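Local coordinates for putative uncharacterized protein (Campylobacter jejuni, PDB 5TPU), which is of unknown function but belongs to the WxcM-like family of the cupin clan and forms a two-subunit assembly that holds thymidine-5'-diphosphate, at residues A[10-15]-A[61-66]; A[72-75]-A[80-83]. The protein carries 3 engineered substitutions. All blocks are in the same frame, centred on the assembly; numbering follows the deposited sequence.

Contact 1 of 2, residues A[10-15]-A[61-66]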
loop_
_atom_site.group_PDB
_atom_site.type_symbol
_atom_site.label_atom_id
_atom_site.label_comp_id
_atom_site.label_asym_id
_atom_site.label_seq_id
_atom_site.Cartn_x
_atom_site.Cartn_y
_atom_site.Cartn_z
ATOM N N LYS A 10 6.997 -9.840 -13.544
ATOM C CA LYS A 10 5.793 -9.895 -14.259
ATOM C C LYS A 10 5.032 -8.575 -14.034
ATOM O O LYS A 10 4.946 -8.062 -12.899
ATOM C CB LYS A 10 5.019 -11.103 -13.755
ATOM C CG LYS A 10 3.754 -11.383 -14.545
ATOM C CD LYS A 10 2.905 -12.463 -13.878
ATOM C CE LYS A 10 1.449 -12.435 -14.333
ATOM N NZ LYS A 10 1.305 -12.063 -15.777
ATOM N N ILE A 11 4.465 -8.047 -15.121
ATOM C CA ILE A 11 3.553 -6.913 -15.068
ATOM C C ILE A 11 2.159 -7.410 -14.737
ATOM O O ILE A 11 1.631 -8.314 -15.388
ATOM C CB ILE A 11 3.586 -6.107 -16.382
ATOM C CG1 ILE A 11 4.949 -5.433 -16.479
ATOM C CG2 ILE A 11 2.446 -5.079 -16.460
ATOM C CD1 ILE A 11 5.134 -4.297 -15.507
ATOM N N LEU A 12 1.602 -6.866 -13.660
ATOM C CA LEU A 12 0.286 -7.227 -13.201
ATOM C C LEU A 12 -0.644 -6.090 -13.566
ATOM O O LEU A 12 -0.595 -5.010 -12.971
ATOM C CB LEU A 12 0.292 -7.465 -11.694
ATOM C CG LEU A 12 1.417 -8.365 -11.179
ATOM C CD1 LEU A 12 1.318 -8.355 -9.666
ATOM C CD2 LEU A 12 1.218 -9.749 -11.758
ATOM N N ASN A 13 -1.462 -6.311 -14.583
ATOM C CA ASN A 13 -2.411 -5.291 -15.028
ATOM C C ASN A 13 -3.610 -5.537 -14.168
ATOM O O ASN A 13 -4.434 -6.350 -14.537
ATOM C CB ASN A 13 -2.747 -5.406 -16.529
ATOM C CG ASN A 13 -1.541 -5.075 -17.405
ATOM O OD1 ASN A 13 -1.102 -3.926 -17.433
ATOM N ND2 ASN A 13 -0.986 -6.060 -18.092
ATOM N N LEU A 14 -3.714 -4.792 -13.064
ATOM C CA LEU A 14 -4.700 -5.019 -12.020
ATOM C C LEU A 14 -6.078 -4.514 -12.429
ATOM O O LEU A 14 -6.231 -3.545 -13.202
ATOM C CB LEU A 14 -4.300 -4.265 -10.764
ATOM C CG LEU A 14 -2.887 -4.462 -10.247
ATOM C CD1 LEU A 14 -2.454 -3.381 -9.276
ATOM C CD2 LEU A 14 -2.832 -5.864 -9.653
ATOM N N ARG A 15 -7.072 -5.158 -11.851
ATOM C CA ARG A 15 -8.468 -4.808 -12.027
ATOM C C ARG A 15 -9.009 -3.850 -10.971
ATOM O O ARG A 15 -9.117 -4.184 -9.796
ATOM C CB ARG A 15 -9.326 -6.069 -12.044
ATOM C CG ARG A 15 -10.783 -5.754 -12.360
ATOM C CD ARG A 15 -11.756 -6.304 -11.324
ATOM N NE ARG A 15 -12.496 -7.366 -11.967
ATOM C CZ ARG A 15 -12.658 -8.609 -11.525
ATOM N NH1 ARG A 15 -12.200 -9.011 -10.341
ATOM N NH2 ARG A 15 -13.310 -9.458 -12.309
ATOM N N GLU A 61 10.494 -11.318 -2.242
ATOM C CA GLU A 61 9.610 -10.939 -3.335
ATOM C C GLU A 61 8.839 -9.681 -3.014
ATOM O O GLU A 61 8.488 -9.451 -1.841
ATOM C CB GLU A 61 8.610 -12.046 -3.561
ATOM C CG GLU A 61 9.285 -13.361 -3.960
ATOM C CD GLU A 61 8.259 -14.462 -4.056
ATOM O OE1 GLU A 61 7.533 -14.588 -5.077
ATOM O OE2 GLU A 61 8.159 -15.161 -3.050
ATOM N N GLN A 62 8.554 -8.910 -4.062
ATOM C CA GLN A 62 7.793 -7.667 -3.949
ATOM C C GLN A 62 6.789 -7.441 -5.079
ATOM O O GLN A 62 6.966 -7.911 -6.205
ATOM C CB GLN A 62 8.742 -6.464 -3.922
ATOM C CG GLN A 62 9.713 -6.397 -2.748
ATOM C CD GLN A 62 10.956 -5.601 -3.124
ATOM O OE1 GLN A 62 11.670 -5.950 -4.071
ATOM N NE2 GLN A 62 11.173 -4.509 -2.445
ATOM N N VAL A 63 5.762 -6.649 -4.799
ATOM C CA VAL A 63 4.986 -6.032 -5.872
ATOM C C VAL A 63 5.027 -4.536 -5.745
ATOM O O VAL A 63 4.675 -4.020 -4.693
ATOM C CB VAL A 63 3.545 -6.532 -5.867
ATOM C CG1 VAL A 63 2.682 -5.689 -6.800
ATOM C CG2 VAL A 63 3.537 -7.997 -6.240
ATOM N N LEU A 64 5.448 -3.866 -6.811
ATOM C CA LEU A 64 5.599 -2.396 -6.866
ATOM C C LEU A 64 4.425 -1.765 -7.580
ATOM O O LEU A 64 4.136 -2.172 -8.711
ATOM C CB LEU A 64 6.879 -2.000 -7.626
ATOM C CG LEU A 64 8.193 -2.002 -6.822
ATOM C CD1 LEU A 64 8.431 -3.354 -6.174
ATOM C CD2 LEU A 64 9.350 -1.629 -7.717
ATOM N N ILE A 65 3.778 -0.770 -6.971
ATOM C CA ILE A 65 2.706 -0.017 -7.629
ATOM C C ILE A 65 3.016 1.476 -7.529
ATOM O O ILE A 65 3.256 1.984 -6.450
ATOM C CB ILE A 65 1.373 -0.336 -6.929
ATOM C CG1 ILE A 65 1.008 -1.806 -7.107
ATOM C CG2 ILE A 65 0.228 0.532 -7.430
ATOM C CD1 ILE A 65 0.125 -2.350 -6.007
ATOM N N MET A 66 3.066 2.164 -8.657
ATOM C CA MET A 66 3.207 3.598 -8.690
ATOM C C MET A 66 1.842 4.204 -8.350
ATOM O O MET A 66 0.987 4.315 -9.214
ATOM C CB MET A 66 3.662 4.049 -10.098
ATOM C CG MET A 66 4.902 4.889 -10.163
ATOM S SD MET A 66 6.179 4.546 -8.942
ATOM C CE MET A 66 6.543 6.229 -8.495
#
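Leu-12 sets its CD1 methyl against the fork of Val-63, and the two side chains cross at about a right angle. CD1 of Leu-12 is 4.1 Å from CG1 and 4.1 Å from CG2 of Val-63, so one leucine branch rests on both valine methyls. The rotation of Val-63 makes this possible: CG1 is anti to the backbone N (chi1 169°) and CG2 anti to the carbonyl carbon. A second, looser touch follows two residues further along each segment, where CD1 of Leu-14 comes 4.3 Å from CD1 of Ile-65. The ethyl arm of Ile-65 does the reaching here, ending closer to 10-15 than its CB would suggest.

Strands 9-13 and 62-68 are not neighbours. The CA atoms of Leu-12 and Val-63, the nearest pair, lie 8.8 Å apart, and strand 91-95 runs between them, pairing with Leu-12 through Gly-92 and with Gln-62 through Ile-95. Leu-12 and Val-63 therefore meet by methyl groups alone, spanning the middle strand on one face of the sheet, and Leu-14, just past its strand, continues the patch to Ile-65. Tyr-42 of the second subunit packs on Leu-14 and Ile-65, which places this face at the dimer contact. Leu-64 takes the other side, against Leu-112 and Val-114. This next-but-one packing lies on one of the two facing antiparallel sheets that build the beta-sandwich, or flattened barrel, of the cupin fold.

Contact 2 of 2, residues A[72-75]-A[80-83]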
loop_
_atom_site.group_PDB
_atom_site.type_symbol
_atom_site.label_atom_id
_atom_site.label_comp_id
_atom_site.label_asym_id
_atom_site.label_seq_id
_atom_site.Cartn_x
_atom_site.Cartn_y
_atom_site.Cartn_z
ATOM N N ASP A 72 11.317 4.804 -13.521
ATOM C CA ASP A 72 11.928 3.714 -14.254
ATOM C C ASP A 72 12.600 2.795 -13.258
ATOM O O ASP A 72 13.265 3.260 -12.311
ATOM C CB ASP A 72 12.992 4.245 -15.235
ATOM C CG ASP A 72 12.403 5.132 -16.273
ATOM O OD1 ASP A 72 11.230 4.887 -16.651
ATOM O OD2 ASP A 72 13.083 6.080 -16.677
ATOM N N ILE A 73 12.395 1.499 -13.494
ATOM C CA ILE A 73 13.044 0.416 -12.782
ATOM C C ILE A 73 13.837 -0.326 -13.817
ATOM O O ILE A 73 13.275 -0.841 -14.792
ATOM C CB ILE A 73 12.098 -0.657 -12.194
ATOM C CG1 ILE A 73 10.680 -0.125 -12.013
ATOM C CG2 ILE A 73 12.745 -1.304 -10.968
ATOM C CD1 ILE A 73 10.094 -0.194 -10.618
ATOM N N ILE A 74 15.142 -0.387 -13.591
ATOM C CA ILE A 74 15.979 -1.277 -14.340
ATOM C C ILE A 74 16.111 -2.585 -13.570
ATOM O O ILE A 74 16.578 -2.631 -12.443
ATOM C CB ILE A 74 17.322 -0.627 -14.595
ATOM C CG1 ILE A 74 17.081 0.743 -15.218
ATOM C CG2 ILE A 74 18.173 -1.525 -15.487
ATOM C CD1 ILE A 74 18.314 1.329 -15.872
ATOM N N LEU A 75 15.623 -3.648 -14.165
ATOM C CA LEU A 75 15.745 -4.971 -13.585
ATOM C C LEU A 75 16.904 -5.711 -14.253
ATOM O O LEU A 75 17.185 -5.472 -15.440
ATOM C CB LEU A 75 14.465 -5.753 -13.806
ATOM C CG LEU A 75 13.159 -5.268 -13.179
ATOM C CD1 LEU A 75 12.004 -6.083 -13.739
ATOM C CD2 LEU A 75 13.197 -5.459 -11.680
ATOM N N ASN A 80 20.219 -10.785 -18.234
ATOM C CA ASN A 80 19.446 -9.840 -19.047
ATOM C C ASN A 80 19.096 -8.633 -18.216
ATOM O O ASN A 80 18.963 -8.758 -17.001
ATOM C CB ASN A 80 18.114 -10.499 -19.431
ATOM C CG ASN A 80 18.299 -11.925 -19.915
ATOM O OD1 ASN A 80 18.848 -12.113 -21.003
ATOM N ND2 ASN A 80 17.914 -12.930 -19.097
ATOM N N TYR A 81 18.869 -7.499 -18.862
ATOM C CA TYR A 81 18.347 -6.357 -18.145
ATOM C C TYR A 81 17.255 -5.685 -18.958
ATOM O O TYR A 81 17.221 -5.786 -20.175
ATOM C CB TYR A 81 19.477 -5.400 -17.747
ATOM C CG TYR A 81 20.039 -4.613 -18.895
ATOM C CD1 TYR A 81 19.493 -3.379 -19.238
ATOM C CD2 TYR A 81 21.112 -5.097 -19.642
ATOM C CE1 TYR A 81 19.992 -2.649 -20.301
ATOM C CE2 TYR A 81 21.623 -4.368 -20.710
ATOM C CZ TYR A 81 21.059 -3.143 -21.029
ATOM O OH TYR A 81 21.540 -2.396 -22.073
ATOM N N GLU A 82 16.337 -5.026 -18.262
ATOM C CA GLU A 82 15.168 -4.451 -18.879
ATOM C C GLU A 82 14.787 -3.236 -18.032
ATOM O O GLU A 82 14.840 -3.298 -16.812
ATOM C CB GLU A 82 14.031 -5.471 -18.934
ATOM C CG GLU A 82 12.932 -5.146 -19.942
ATOM C CD GLU A 82 13.263 -5.517 -21.397
ATOM O OE1 GLU A 82 12.297 -5.737 -22.184
ATOM O OE2 GLU A 82 14.468 -5.583 -21.764
ATOM N N LYS A 83 14.482 -2.138 -18.709
ATOM C CA LYS A 83 14.005 -0.915 -18.103
ATOM C C LYS A 83 12.505 -0.993 -18.177
ATOM O O LYS A 83 11.935 -1.486 -19.143
ATOM C CB LYS A 83 14.484 0.324 -18.854
ATOM C CG LYS A 83 14.130 1.640 -18.159
ATOM C CD LYS A 83 14.500 2.881 -18.969
ATOM C CE LYS A 83 16.006 3.119 -19.005
ATOM N NZ LYS A 83 16.329 4.532 -19.344
#
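The strand parts 72-75 and 81-83 run antiparallel, their axes 4.6 Å apart at closest and 173° between their directions. Leu-75 and Glu-82 form the hydrogen-bonded pair: Leu-75 N donates to Glu-82 O at 2.8 Å, and Glu-82 N returns a bond to Leu-75 O at 3.0 Å. Glu-82 O also receives a CA-H...O contact from Ile-74, while Leu-75 O takes one from Tyr-81.

Ile-74 and Lys-83 make the adjoining non-hydrogen-bonded pair. On their face, the side chains of Asp-72 and Lys-83 pass at a slant, with CB of Asp-72 beside CG of Lys-83 at 4.1 Å. The lysine chain bends at chi3 (-72°), and its NZ stays 4.5 Å from Asp-72 OD2, too far for a salt bridge. Asp-72 OD2 is hydrogen-bonded to Asn-105 ND2, and Lys-83 NZ also lies near that of Lys-104. Ile-74 CG2 lies 4.4 Å from CD1 of Tyr-81. Leu-75 points to the other face, where it packs on Met-99 and Ile-95 in the interior.

Near the turn, Asp-77 OD2 accepts a bond from Asn-80 N. The whole is a beta hairpin of the cupin fold, with strand 81-86 at the edge of its sheet within this chain.

Overall arrangement
Contacts 1 and 2 follow one another along the chain and belong to the two facing sheets of a single cupin fold, their centres about 15 Å apart. Strands 62-68 and 71-76 are consecutive, and Leu-64 of contact 1 packs against Ile-73 of contact 2 between the sheets. Their chemistry differs with their setting. Contact 1 joins strands distant in sequence, with a third strand between, purely through aliphatic side chains near the second subunit. Contact 2 joins direct neighbours in a local hairpin, through backbone bonds, and carries charged groups on its outer face that no other subunit touches. Neither contact is wholly buried: each pairs buried residues with more exposed ones.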